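Local coordinates for SufE-like protein, chloroplastic (Arabidopsis thaliana, PDB 4PUI) that activates a chloroplast cysteine desulfurase and takes part in mitochondrial desulfurization, helping supply sulfur for iron-sulfur clusters, and ends in a BolA domain that probably meets glutaredoxins, at residues E47-L52 against L83-I88; R9-L14 against V21-E26. One frame throughout, in Å; residues are numbered along the deposited sequence.

Interaction 1 (E47-L52 against L83-I88); sequences ETHFNL and LHALSI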
ATOM      1  N   GLU A  47       5.957   5.198  11.650  1.00 25.95           N
ATOM      2  CA  GLU A  47       5.322   4.905  10.367  1.00 23.29           C
ATOM      3  C   GLU A  47       6.286   4.177   9.446  1.00 23.08           C
ATOM      4  O   GLU A  47       6.500   4.586   8.314  1.00 22.95           O
ATOM      5  CB  GLU A  47       4.793   6.179   9.689  1.00 28.21           C
ATOM      6  CG  GLU A  47       3.800   6.964  10.541  1.00 28.14           C
ATOM      7  CD  GLU A  47       3.004   7.972   9.727  1.00 28.55           C
ATOM      8  OE1 GLU A  47       3.457   9.123   9.616  1.00 26.77           O
ATOM      9  OE2 GLU A  47       1.934   7.606   9.189  1.00 26.25           O
ATOM     10  N   THR A  48       6.853   3.081   9.942  1.00 27.17           N
ATOM     11  CA  THR A  48       7.868   2.338   9.208  1.00 26.54           C
ATOM     12  C   THR A  48       7.303   1.099   8.523  1.00 23.15           C
ATOM     13  O   THR A  48       7.888   0.600   7.567  1.00 25.73           O
ATOM     14  CB  THR A  48       8.976   1.865  10.159  1.00 29.04           C
ATOM     15  OG1 THR A  48       8.383   1.119  11.223  1.00 30.93           O
ATOM     16  CG2 THR A  48       9.725   3.053  10.735  1.00 32.05           C
ATOM     17  N   HIS A  49       6.167   0.605   9.009  1.00 25.41           N
ATOM     18  CA  HIS A  49       5.591  -0.629   8.491  1.00 25.32           C
ATOM     19  C   HIS A  49       4.086  -0.512   8.303  1.00 21.71           C
ATOM     20  O   HIS A  49       3.372  -0.124   9.225  1.00 22.26           O
ATOM     21  CB  HIS A  49       5.880  -1.786   9.449  1.00 32.07           C
ATOM     22  CG  HIS A  49       7.330  -2.140   9.546  1.00 34.73           C
ATOM     23  ND1 HIS A  49       8.243  -1.357  10.216  1.00 37.82           N
ATOM     24  CD2 HIS A  49       8.027  -3.191   9.051  1.00 39.23           C
ATOM     25  CE1 HIS A  49       9.440  -1.909  10.132  1.00 42.16           C
ATOM     26  NE2 HIS A  49       9.337  -3.022   9.426  1.00 41.01           N
ATOM     27  N   PHE A  50       3.610  -0.851   7.108  1.00 25.16           N
ATOM     28  CA  PHE A  50       2.179  -0.861   6.837  1.00 22.58           C
ATOM     29  C   PHE A  50       1.760  -2.163   6.179  1.00 20.99           C
ATOM     30  O   PHE A  50       2.537  -2.772   5.446  1.00 23.18           O
ATOM     31  CB  PHE A  50       1.777   0.289   5.914  1.00 19.11           C
ATOM     32  CG  PHE A  50       1.924   1.649   6.535  1.00 18.81           C
ATOM     33  CD1 PHE A  50       3.153   2.286   6.573  1.00 20.48           C
ATOM     34  CD2 PHE A  50       0.817   2.291   7.081  1.00 19.74           C
ATOM     35  CE1 PHE A  50       3.282   3.547   7.160  1.00 20.31           C
ATOM     36  CE2 PHE A  50       0.930   3.546   7.656  1.00 19.76           C
ATOM     37  CZ  PHE A  50       2.172   4.180   7.696  1.00 19.43           C
ATOM     38  N   ASN A  51       0.530  -2.580   6.464  1.00 21.85           N
ATOM     39  CA  ASN A  51      -0.132  -3.618   5.688  1.00 22.97           C
ATOM     40  C   ASN A  51      -1.092  -2.932   4.737  1.00 20.15           C
ATOM     41  O   ASN A  51      -1.871  -2.077   5.156  1.00 22.38           O
ATOM     42  CB  ASN A  51      -0.927  -4.584   6.584  1.00 26.04           C
ATOM     43  CG  ASN A  51      -0.041  -5.395   7.525  1.00 26.19           C
ATOM     44  OD1 ASN A  51       1.111  -5.686   7.208  1.00 27.52           O
ATOM     45  ND2 ASN A  51      -0.582  -5.768   8.681  1.00 28.86           N
ATOM     46  N   LEU A  52      -1.038  -3.304   3.460  1.00 18.96           N
ATOM     47  CA  LEU A  52      -1.949  -2.757   2.454  1.00 16.74           C
ATOM     48  C   LEU A  52      -2.832  -3.865   1.873  1.00 18.63           C
ATOM     49  O   LEU A  52      -2.332  -4.927   1.506  1.00 19.46           O
ATOM     50  CB  LEU A  52      -1.157  -2.154   1.309  1.00 16.02           C
ATOM     51  CG  LEU A  52      -0.122  -1.087   1.647  1.00 17.72           C
ATOM     52  CD1 LEU A  52       0.573  -0.586   0.384  1.00 18.44           C
ATOM     53  CD2 LEU A  52      -0.780   0.070   2.377  1.00 18.67           C
ATOM     54  N   LEU A  83       9.981   4.844   5.258  1.00 22.30           N
ATOM     55  CA  LEU A  83       9.141   3.655   5.154  1.00 23.11           C
ATOM     56  C   LEU A  83      10.037   2.442   4.937  1.00 24.73           C
ATOM     57  O   LEU A  83      10.851   2.429   4.017  1.00 25.37           O
ATOM     58  CB  LEU A  83       8.157   3.793   3.992  1.00 18.06           C
ATOM     59  CG  LEU A  83       7.232   2.606   3.720  1.00 18.30           C
ATOM     60  CD1 LEU A  83       6.435   2.323   4.962  1.00 18.82           C
ATOM     61  CD2 LEU A  83       6.297   2.885   2.521  1.00 17.69           C
ATOM     62  N   HIS A  84       9.902   1.438   5.799  1.00 23.34           N
ATOM     63  CA  HIS A  84      10.785   0.284   5.748  1.00 27.52           C
ATOM     64  C   HIS A  84      10.185  -0.884   4.987  1.00 31.17           C
ATOM     65  O   HIS A  84      10.849  -1.479   4.135  1.00 30.83           O
ATOM     66  CB  HIS A  84      11.162  -0.173   7.154  1.00 29.64           C
ATOM     67  CG  HIS A  84      12.074   0.772   7.873  1.00 33.31           C
ATOM     68  ND1 HIS A  84      12.635   1.870   7.261  1.00 36.11           N
ATOM     69  CD2 HIS A  84      12.517   0.777   9.151  1.00 32.63           C
ATOM     70  CE1 HIS A  84      13.391   2.513   8.136  1.00 33.43           C
ATOM     71  NE2 HIS A  84      13.328   1.879   9.288  1.00 34.21           N
ATOM     72  N   ALA A  85       8.927  -1.201   5.280  1.00 29.94           N
ATOM     73  CA  ALA A  85       8.316  -2.395   4.703  1.00 26.57           C
ATOM     74  C   ALA A  85       6.847  -2.200   4.410  1.00 25.33           C
ATOM     75  O   ALA A  85       6.132  -1.537   5.164  1.00 25.00           O
ATOM     76  CB  ALA A  85       8.505  -3.578   5.632  1.00 31.01           C
ATOM     77  N   LEU A  86       6.402  -2.794   3.312  1.00 26.41           N
ATOM     78  CA  LEU A  86       4.985  -2.862   2.996  1.00 24.20           C
ATOM     79  C   LEU A  86       4.589  -4.320   2.814  1.00 23.35           C
ATOM     80  O   LEU A  86       5.214  -5.043   2.040  1.00 28.22           O
ATOM     81  CB  LEU A  86       4.663  -2.105   1.711  1.00 24.04           C
ATOM     82  CG  LEU A  86       4.847  -0.593   1.732  1.00 23.26           C
ATOM     83  CD1 LEU A  86       4.875  -0.050   0.313  1.00 21.44           C
ATOM     84  CD2 LEU A  86       3.745   0.045   2.549  1.00 22.05           C
ATOM     85  N   SER A  87       3.543  -4.730   3.509  1.00 20.59           N
ATOM     86  CA  SER A  87       2.978  -6.055   3.299  1.00 20.50           C
ATOM     87  C   SER A  87       1.745  -5.916   2.394  1.00 23.62           C
ATOM     88  O   SER A  87       0.737  -5.344   2.802  1.00 25.18           O
ATOM     89  CB  SER A  87       2.602  -6.678   4.638  1.00 31.70           C
ATOM     90  OG  SER A  87       1.947  -7.918   4.454  1.00 36.00           O
ATOM     91  N   ILE A  88       1.826  -6.453   1.183  1.00 22.16           N
ATOM     92  CA  ILE A  88       0.846  -6.137   0.148  1.00 20.06           C
ATOM     93  C   ILE A  88      -0.085  -7.306  -0.183  1.00 23.00           C
ATOM     94  O   ILE A  88       0.376  -8.412  -0.435  1.00 21.83           O
ATOM     95  CB  ILE A  88       1.555  -5.676  -1.121  1.00 19.30           C
ATOM     96  CG1 ILE A  88       2.297  -4.366  -0.846  1.00 23.13           C
ATOM     97  CG2 ILE A  88       0.554  -5.521  -2.287  1.00 18.84           C
ATOM     98  CD1 ILE A  88       3.248  -3.950  -1.939  1.00 23.67           C
TER
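The parallel strand pair of the BolA-domain sheet runs from His-49 beside Ala-85 to Leu-52 beside Ile-88. Just ahead of the strands, Thr-48 O takes two donors: His-84 N at 2.8 Å, in the carbonyl plane on a lone pair, and Ala-85 N at 3.1 Å, almost in line with the C=O bond. The methyl CG2 of Thr-48 lies over one face of the His-84 imidazole, toward its rim, while Thr-48 OG1 shares a 2.7 Å hydrogen bond with His-49 ND1 in the plane of that ring. With CG anti to its carbonyl carbon (chi1 -66°), His-49 leans over the neighbouring strand, bringing CD2 to 3.5 Å from Ala-85 CB; His-32 stacks on this ring. In the mixed sheet, strand 49-55 is the middle one, and the ladder continues through Phe-50 N to Ala-85 O, Ser-87 N to Phe-50 O at 2.9 Å and Leu-52 N to Ser-87 O at 2.8 Å. On the face turned to helix 5-18, Leu-83 CD1 meets the Phe-50 ring edge at CD1, 3.7 Å away, and Leu-86 CD2 touches both Phe-50 CB and Leu-52 CD1, 3.9 Å from the latter.

Interaction 2 (R9-L14 against V21-E26); sequences RIREKL and VELEVE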
ATOM      1  N   ARG A   9      -0.684   9.956   3.317  1.00 17.69           N
ATOM      2  CA  ARG A   9      -0.105  10.105   1.983  1.00 16.04           C
ATOM      3  C   ARG A   9      -0.201   8.822   1.160  1.00 19.31           C
ATOM      4  O   ARG A   9      -0.483   8.880  -0.044  1.00 17.35           O
ATOM      5  CB  ARG A   9       1.367  10.540   2.050  1.00 16.98           C
ATOM      6  CG  ARG A   9       1.573  11.955   2.486  1.00 19.24           C
ATOM      7  CD  ARG A   9       3.010  12.411   2.212  1.00 20.64           C
ATOM      8  NE  ARG A   9       4.011  11.552   2.834  1.00 19.34           N
ATOM      9  CZ  ARG A   9       4.547  11.775   4.027  1.00 18.84           C
ATOM     10  NH1 ARG A   9       4.167  12.820   4.735  1.00 22.32           N
ATOM     11  NH2 ARG A   9       5.462  10.948   4.520  1.00 19.71           N
ATOM     12  N   ILE A  10       0.055   7.680   1.805  1.00 17.11           N
ATOM     13  CA  ILE A  10      -0.013   6.383   1.132  1.00 15.60           C
ATOM     14  C   ILE A  10      -1.439   6.133   0.652  1.00 15.45           C
ATOM     15  O   ILE A  10      -1.653   5.775  -0.504  1.00 17.09           O
ATOM     16  CB  ILE A  10       0.455   5.237   2.065  1.00 19.55           C
ATOM     17  CG1 ILE A  10       1.977   5.285   2.263  1.00 19.02           C
ATOM     18  CG2 ILE A  10       0.041   3.865   1.517  1.00 18.25           C
ATOM     19  CD1 ILE A  10       2.459   4.299   3.329  1.00 18.93           C
ATOM     20  N   ARG A  11      -2.409   6.359   1.525  1.00 17.92           N
ATOM     21  CA  ARG A  11      -3.810   6.174   1.150  1.00 19.33           C
ATOM     22  C   ARG A  11      -4.188   7.090  -0.020  1.00 20.52           C
ATOM     23  O   ARG A  11      -4.824   6.663  -0.974  1.00 19.82           O
ATOM     24  CB  ARG A  11      -4.728   6.428   2.344  1.00 22.51           C
ATOM     25  CG  ARG A  11      -6.201   6.475   1.970  1.00 28.72           C
ATOM     26  CD  ARG A  11      -7.106   6.423   3.190  1.00 31.55           C
ATOM     27  NE  ARG A  11      -7.374   5.056   3.611  1.00 36.03           N
ATOM     28  CZ  ARG A  11      -8.269   4.253   3.032  1.00 40.79           C
ATOM     29  NH1 ARG A  11      -8.988   4.674   1.990  1.00 38.82           N
ATOM     30  NH2 ARG A  11      -8.446   3.024   3.494  1.00 36.61           N
ATOM     31  N   GLU A  12      -3.782   8.350   0.044  1.00 17.70           N
ATOM     32  CA  GLU A  12      -4.159   9.285  -1.019  1.00 21.35           C
ATOM     33  C   GLU A  12      -3.518   8.924  -2.365  1.00 19.16           C
ATOM     34  O   GLU A  12      -4.154   9.056  -3.423  1.00 19.07           O
ATOM     35  CB  GLU A  12      -3.827  10.725  -0.616  1.00 29.01           C
ATOM     36  CG  GLU A  12      -4.853  11.317   0.335  1.00 36.51           C
ATOM     37  CD  GLU A  12      -4.400  12.618   0.965  1.00 46.13           C
ATOM     38  OE1 GLU A  12      -3.694  13.392   0.285  1.00 47.62           O
ATOM     39  OE2 GLU A  12      -4.753  12.862   2.143  1.00 47.28           O
ATOM     40  N   LYS A  13      -2.270   8.478  -2.323  1.00 19.06           N
ATOM     41  CA  LYS A  13      -1.551   8.101  -3.538  1.00 19.93           C
ATOM     42  C   LYS A  13      -2.227   6.897  -4.199  1.00 18.49           C
ATOM     43  O   LYS A  13      -2.427   6.872  -5.411  1.00 17.61           O
ATOM     44  CB  LYS A  13      -0.091   7.787  -3.221  1.00 18.92           C
ATOM     45  CG  LYS A  13       0.760   7.348  -4.423  1.00 21.84           C
ATOM     46  CD  LYS A  13       0.949   8.473  -5.425  1.00 25.53           C
ATOM     47  CE  LYS A  13       1.856   8.056  -6.572  1.00 29.82           C
ATOM     48  NZ  LYS A  13       3.268   8.500  -6.392  1.00 32.65           N
ATOM     49  N   LEU A  14      -2.576   5.898  -3.401  1.00 17.33           N
ATOM     50  CA  LEU A  14      -3.216   4.716  -3.965  1.00 16.94           C
ATOM     51  C   LEU A  14      -4.613   5.018  -4.487  1.00 17.14           C
ATOM     52  O   LEU A  14      -5.011   4.483  -5.524  1.00 17.99           O
ATOM     53  CB  LEU A  14      -3.264   3.593  -2.937  1.00 16.95           C
ATOM     54  CG  LEU A  14      -1.883   3.158  -2.442  1.00 17.05           C
ATOM     55  CD1 LEU A  14      -2.021   2.170  -1.302  1.00 19.19           C
ATOM     56  CD2 LEU A  14      -1.046   2.568  -3.574  1.00 17.85           C
ATOM     57  N   VAL A  21     -11.669  -0.128  -5.465  1.00 20.70           N
ATOM     58  CA  VAL A  21     -12.990  -0.326  -4.881  1.00 21.81           C
ATOM     59  C   VAL A  21     -12.914  -0.594  -3.380  1.00 22.22           C
ATOM     60  O   VAL A  21     -13.822  -0.229  -2.628  1.00 22.49           O
ATOM     61  CB  VAL A  21     -13.788  -1.436  -5.591  1.00 30.13           C
ATOM     62  CG1 VAL A  21     -14.149  -0.995  -6.997  1.00 37.07           C
ATOM     63  CG2 VAL A  21     -13.017  -2.728  -5.620  1.00 25.07           C
ATOM     64  N   GLU A  22     -11.827  -1.235  -2.953  1.00 20.35           N
ATOM     65  CA  GLU A  22     -11.583  -1.491  -1.545  1.00 20.29           C
ATOM     66  C   GLU A  22     -10.130  -1.134  -1.267  1.00 20.33           C
ATOM     67  O   GLU A  22      -9.247  -1.501  -2.034  1.00 18.99           O
ATOM     68  CB  GLU A  22     -11.848  -2.965  -1.226  1.00 19.64           C
ATOM     69  CG  GLU A  22     -13.269  -3.363  -1.595  1.00 21.44           C
ATOM     70  CD  GLU A  22     -13.655  -4.783  -1.219  1.00 22.87           C
ATOM     71  OE1 GLU A  22     -12.872  -5.498  -0.556  1.00 22.88           O
ATOM     72  OE2 GLU A  22     -14.779  -5.176  -1.589  1.00 25.18           O
ATOM     73  N   LEU A  23      -9.897  -0.404  -0.183  1.00 19.60           N
ATOM     74  CA  LEU A  23      -8.539  -0.031   0.199  1.00 17.52           C
ATOM     75  C   LEU A  23      -8.382  -0.006   1.712  1.00 17.62           C
ATOM     76  O   LEU A  23      -9.159   0.646   2.422  1.00 19.99           O
ATOM     77  CB  LEU A  23      -8.170   1.341  -0.377  1.00 18.93           C
ATOM     78  CG  LEU A  23      -6.786   1.891   0.010  1.00 17.47           C
ATOM     79  CD1 LEU A  23      -5.641   1.015  -0.492  1.00 17.94           C
ATOM     80  CD2 LEU A  23      -6.646   3.327  -0.505  1.00 17.36           C
ATOM     81  N   GLU A  24      -7.376  -0.720   2.211  1.00 21.27           N
ATOM     82  CA  GLU A  24      -7.037  -0.654   3.623  1.00 18.05           C
ATOM     83  C   GLU A  24      -5.549  -0.376   3.775  1.00 17.22           C
ATOM     84  O   GLU A  24      -4.727  -1.032   3.152  1.00 18.16           O
ATOM     85  CB  GLU A  24      -7.380  -1.954   4.348  1.00 22.22           C
ATOM     86  CG  GLU A  24      -6.981  -1.926   5.825  1.00 23.02           C
ATOM     87  CD  GLU A  24      -7.338  -3.201   6.572  1.00 30.91           C
ATOM     88  OE1 GLU A  24      -7.854  -4.142   5.938  1.00 29.11           O
ATOM     89  OE2 GLU A  24      -7.105  -3.252   7.800  1.00 32.15           O
ATOM     90  N   VAL A  25      -5.226   0.607   4.606  1.00 18.75           N
ATOM     91  CA  VAL A  25      -3.844   0.980   4.879  1.00 18.94           C
ATOM     92  C   VAL A  25      -3.703   0.900   6.384  1.00 21.69           C
ATOM     93  O   VAL A  25      -4.290   1.695   7.114  1.00 21.82           O
ATOM     94  CB  VAL A  25      -3.531   2.419   4.376  1.00 18.32           C
ATOM     95  CG1 VAL A  25      -2.126   2.859   4.811  1.00 18.19           C
ATOM     96  CG2 VAL A  25      -3.682   2.500   2.854  1.00 19.14           C
ATOM     97  N   GLU A  26      -2.967  -0.098   6.857  1.00 22.35           N
ATOM     98  CA  GLU A  26      -2.882  -0.350   8.287  1.00 21.13           C
ATOM     99  C   GLU A  26      -1.453  -0.139   8.757  1.00 23.23           C
ATOM    100  O   GLU A  26      -0.532  -0.785   8.260  1.00 23.76           O
ATOM    101  CB  GLU A  26      -3.325  -1.783   8.589  1.00 24.93           C
ATOM    102  CG  GLU A  26      -3.365  -2.128  10.067  1.00 28.54           C
ATOM    103  CD  GLU A  26      -3.510  -3.619  10.310  1.00 32.51           C
ATOM    104  OE1 GLU A  26      -3.238  -4.411   9.381  1.00 29.81           O
ATOM    105  OE2 GLU A  26      -3.890  -3.993  11.434  1.00 37.30           O
TER
HETATM  106  O   HOH W   1     -11.442   2.556   1.503  1.00 33.33           O
HETATM  107  O   HOH W   2      -7.034   2.919   5.763  1.00 39.91           O
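The guanidinium of Arg-11 has Leu-23 CD2 over one face, 3.7 Å above its plane and displaced toward the rim, while a water sits in plane at its edge, 2.7 Å from Arg-11 NH2. That same NH2 donates to Leu-23 O at 2.7 Å. The bond is bent, 137° at the hydrogen, and its donor stands well above the carbonyl plane instead of on a lone pair. CG lies anti to the backbone N, and a bend at chi3 (-86°) turns the guanidinium to the strand, past the leucine that runs the opposite way. The water at the edge also accepts from Val-25 N, at 3.2 Å; a second water bridges Arg-11 NH1 and Leu-23 O. NH1 has a further mate one helical turn on, a salt bridge to Glu-15. Helix 5-18 and strand 22-27 form the opening alpha-beta unit of this domain, with segments 9-14 and 22-26 nearly antiparallel (159°). Beneath the polar rim the contact is aliphatic: Leu-14 CD1 meets Leu-23 CD1 at 3.9 Å with the two side chains nearly perpendicular, and Ile-10 CG2 rests 4.1 Å from Val-25 CG1. Val-25 CG2 rests against CA and CB of Arg-11, so the root of the arginine is packed as well as its end. An alanine for this arginine would remove the guanidinium, probably taking away part of the cover of Leu-23 CD2 and leaving Leu-23 O and Glu-15 without their arginine partner. Strand 49-55 pairs with strand 22-27 inside the sheet, and Val-21 and Glu-22 both face Val-55 there, a classic beta bulge.

Both contacts meet on one sheet: strand 22-27 of interaction 2 is the antiparallel neighbour of strand 49-55 of interaction 1, and Asn-51 N lies 2.8 Å from Glu-26 O, probably hydrogen-bonded. Interaction 1 joins strands within the sheet and relies mainly on backbone bonds, with a mixed, partly exposed face bearing His-49 and Asn-51 and a mostly buried apolar one. Interaction 2 lays a helix against the sheet and has no backbone-to-backbone bond; aliphatic side chains and one water-linked arginine hold it. Their buried sides merge, since Val-25 touches the Phe-50 ring and Leu-52, and Ile-10 packs on both residues. Each contact thus has a core side and a more accessible polar side.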